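Local atomic coordinates of beta-porphyranase A (Bacteroides plebeius, PDB entry 4AW7), a protein that hydrolyses the beta-D-galactose to 6-sulfated alpha-L-galactose (1->4) linkages of the red-seaweed polysaccharide porphyran, yielding mostly sulfated disaccharides. Residues V228-G233 with A249-V254. Numbering follows the deposited sequence.
Sequences VHLYDG and AVLDMV. With GLA (alpha-D-galactopyranose), chain B; GAL (beta-D-galactopyranose), chain D.
His-229 and Tyr-231 turn their rings to a galactose modelled as both anomers on one set of ring atoms. The beta O1 lies at the imidazole edge, near its plane, 3.6 Å from His-229 ND1; GLA O1, of the alpha anomer, approaches obliquely, 3.2 Å from His-229 ND1. At the phenol, the alpha O1 and the sugar O6 both approach obliquely, with O6 of either anomer 3.2 Å from Tyr-231 OH. Each ring is tied to an acid inferred to be catalytic: His-229 ND1 hydrogen-bonds Glu-146, the probable proton donor, and Tyr-231 OH hydrogen-bonds Glu-272, the probable nucleophile. With Ile-276 and Phe-317, Tyr-231 also forms the subsite -1 pocket that contributes to tolerance of methylated galactose. An alanine in place of Tyr-231 would probably open a gap in that pocket wall and deprive Glu-272 of its phenol partner. Strand 225-233 and helix 245-262 form a beta-alpha unit of the catalytic (beta/alpha)8 barrel, and their short segments run nearly antiparallel (165°), axes 10.7 Å apart. Val-228 and Leu-230 point outward to the helix, whereas His-229 and Tyr-231 lie on the sugar side of the strand. The Val-228 and Leu-251 side chains cross at a slant, Val-228 CG2 meeting Leu-251 CD2 at 3.6 Å. The extended Leu-251 side chain (chi2 180°) also brings CD1 tip to tip with Leu-230 CD1, at 4.2 Å. Val-250 CG1 adds a looser contact, 4.4 Å from Leu-230 CD2. Ile-270 touches both Val-228 and Leu-251, while Phe-300 and Leu-304 of helix 293-305 pack on Leu-230 and Leu-251, respectively.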
loop_
_atom_site.group_PDB
_atom_site.type_symbol
_atom_site.label_atom_id
_atom_site.label_comp_id
_atom_site.label_asym_id
_atom_site.label_seq_id
_atom_site.Cartn_x
_atom_site.Cartn_y
_atom_site.Cartn_z
ATOM N N VAL A 228 1.366 -6.406 -3.726
ATOM C CA VAL A 228 2.496 -6.639 -2.872
ATOM C C VAL A 228 2.059 -6.525 -1.417
ATOM O O VAL A 228 1.051 -5.906 -1.096
ATOM C CB VAL A 228 3.661 -5.703 -3.163
ATOM C CG1 VAL A 228 4.094 -5.694 -4.659
ATOM C CG2 VAL A 228 3.376 -4.392 -2.678
ATOM N N HIS A 229 2.857 -7.121 -0.541
ATOM C CA HIS A 229 2.715 -7.012 0.902
ATOM C C HIS A 229 3.826 -6.135 1.442
ATOM O O HIS A 229 4.989 -6.268 1.004
ATOM C CB HIS A 229 2.808 -8.396 1.532
ATOM C CG HIS A 229 1.709 -9.310 1.096
ATOM N ND1 HIS A 229 1.712 -10.671 1.343
ATOM C CD2 HIS A 229 0.578 -9.043 0.404
ATOM C CE1 HIS A 229 0.583 -11.168 0.845
ATOM N NE2 HIS A 229 -0.109 -10.208 0.271
ATOM N N LEU A 230 3.474 -5.222 2.340
ATOM C CA LEU A 230 4.431 -4.274 2.914
ATOM C C LEU A 230 4.494 -4.418 4.418
ATOM O O LEU A 230 3.524 -4.099 5.119
ATOM C CB LEU A 230 4.049 -2.831 2.553
ATOM C CG LEU A 230 4.114 -2.466 1.075
ATOM C CD1 LEU A 230 3.532 -1.065 0.892
ATOM C CD2 LEU A 230 5.534 -2.592 0.499
ATOM N N TYR A 231 5.655 -4.855 4.903
ATOM C CA TYR A 231 5.861 -5.081 6.322
ATOM C C TYR A 231 7.124 -4.400 6.845
ATOM O O TYR A 231 8.178 -4.410 6.178
ATOM C CB TYR A 231 5.975 -6.584 6.612
ATOM C CG TYR A 231 4.617 -7.260 6.628
ATOM C CD1 TYR A 231 3.805 -7.166 7.751
ATOM C CD2 TYR A 231 4.151 -7.969 5.555
ATOM C CE1 TYR A 231 2.568 -7.757 7.780
ATOM C CE2 TYR A 231 2.895 -8.578 5.579
ATOM C CZ TYR A 231 2.134 -8.475 6.720
ATOM O OH TYR A 231 0.898 -9.083 6.782
ATOM N N ASP A 232 7.018 -3.883 8.059
ATOM C CA ASP A 232 8.146 -3.491 8.874
ATOM C C ASP A 232 8.512 -4.627 9.810
ATOM O O ASP A 232 7.621 -5.271 10.348
ATOM C CB ASP A 232 7.760 -2.278 9.720
ATOM C CG ASP A 232 7.739 -1.002 8.971
ATOM O OD1 ASP A 232 8.309 -0.913 7.882
ATOM O OD2 ASP A 232 7.122 -0.043 9.474
ATOM N N GLY A 233 9.795 -4.856 10.025
ATOM C CA GLY A 233 10.275 -5.744 11.089
ATOM C C GLY A 233 10.336 -4.953 12.373
ATOM O O GLY A 233 10.656 -3.734 12.420
ATOM N N ALA A 249 10.029 3.329 -2.979
ATOM C CA ALA A 249 10.802 2.793 -4.110
ATOM C C ALA A 249 10.223 1.490 -4.629
ATOM O O ALA A 249 10.231 1.246 -5.831
ATOM C CB ALA A 249 12.273 2.585 -3.752
ATOM N N VAL A 250 9.787 0.611 -3.732
ATOM C CA VAL A 250 9.208 -0.670 -4.119
ATOM C C VAL A 250 8.005 -0.454 -5.053
ATOM O O VAL A 250 7.898 -1.091 -6.115
ATOM C CB VAL A 250 8.807 -1.475 -2.860
ATOM C CG1 VAL A 250 7.834 -2.603 -3.214
ATOM C CG2 VAL A 250 10.073 -2.028 -2.174
ATOM N N LEU A 251 7.108 0.440 -4.635
ATOM C CA LEU A 251 5.914 0.682 -5.427
ATOM C C LEU A 251 6.184 1.528 -6.657
ATOM O O LEU A 251 5.631 1.265 -7.726
ATOM C CB LEU A 251 4.800 1.290 -4.548
ATOM C CG LEU A 251 4.365 0.445 -3.348
ATOM C CD1 LEU A 251 3.276 1.193 -2.607
ATOM C CD2 LEU A 251 3.927 -0.958 -3.731
ATOM N N ASP A 252 7.086 2.500 -6.541
ATOM C CA ASP A 252 7.483 3.259 -7.716
ATOM C C ASP A 252 8.071 2.368 -8.805
ATOM O O ASP A 252 7.851 2.635 -9.983
ATOM C CB ASP A 252 8.506 4.345 -7.367
ATOM C CG ASP A 252 7.908 5.615 -6.808
ATOM O OD1 ASP A 252 6.722 5.626 -6.399
ATOM O OD2 ASP A 252 8.626 6.661 -6.799
ATOM N N MET A 253 8.802 1.313 -8.442
ATOM C CA MET A 253 9.394 0.478 -9.492
ATOM C C MET A 253 8.349 -0.258 -10.302
ATOM O O MET A 253 8.462 -0.411 -11.515
ATOM C CB MET A 253 10.414 -0.488 -8.948
ATOM C CG MET A 253 11.356 -1.029 -10.010
ATOM S SD MET A 253 12.795 -1.856 -9.258
ATOM C CE MET A 253 13.805 -2.096 -10.741
ATOM N N VAL A 254 7.338 -0.763 -9.588
ATOM C CA VAL A 254 6.201 -1.444 -10.262
ATOM C C VAL A 254 5.532 -0.482 -11.250
ATOM O O VAL A 254 5.274 -0.837 -12.391
ATOM C CB VAL A 254 5.226 -2.053 -9.252
ATOM C CG1 VAL A 254 3.997 -2.623 -9.929
ATOM C CG2 VAL A 254 5.918 -3.087 -8.388
HETATM C C1 GLA B . 2.432 -12.845 4.816
HETATM C C2 GLA B . 1.341 -13.930 4.904
HETATM C C3 GLA B . 0.520 -13.780 6.172
HETATM C C4 GLA B . 1.384 -13.556 7.387
HETATM C C5 GLA B . 2.320 -12.361 7.134
HETATM C C6 GLA B . 3.000 -11.923 8.483
HETATM O O1 GLA B . 2.030 -11.608 4.406
HETATM O O2 GLA B . 0.511 -13.895 3.699
HETATM O O3 GLA B . -0.200 -14.948 6.464
HETATM O O4 GLA B . 2.148 -14.744 7.674
HETATM O O5 GLA B . 3.205 -12.787 6.000
HETATM O O6 GLA B . 2.139 -10.879 9.119
HETATM C C1 GAL D . 2.432 -12.845 4.816
HETATM C C2 GAL D . 1.341 -13.930 4.904
HETATM C C3 GAL D . 0.520 -13.780 6.172
HETATM C C4 GAL D . 1.384 -13.556 7.387
HETATM C C5 GAL D . 2.320 -12.361 7.134
HETATM C C6 GAL D . 3.000 -11.923 8.483
HETATM O O1 GAL D . 3.213 -13.098 3.580
HETATM O O2 GAL D . 0.511 -13.895 3.699
HETATM O O3 GAL D . -0.200 -14.948 6.464
HETATM O O4 GAL D . 2.148 -14.744 7.674
HETATM O O5 GAL D . 3.205 -12.787 6.000
HETATM O O6 GAL D . 2.139 -10.879 9.119
#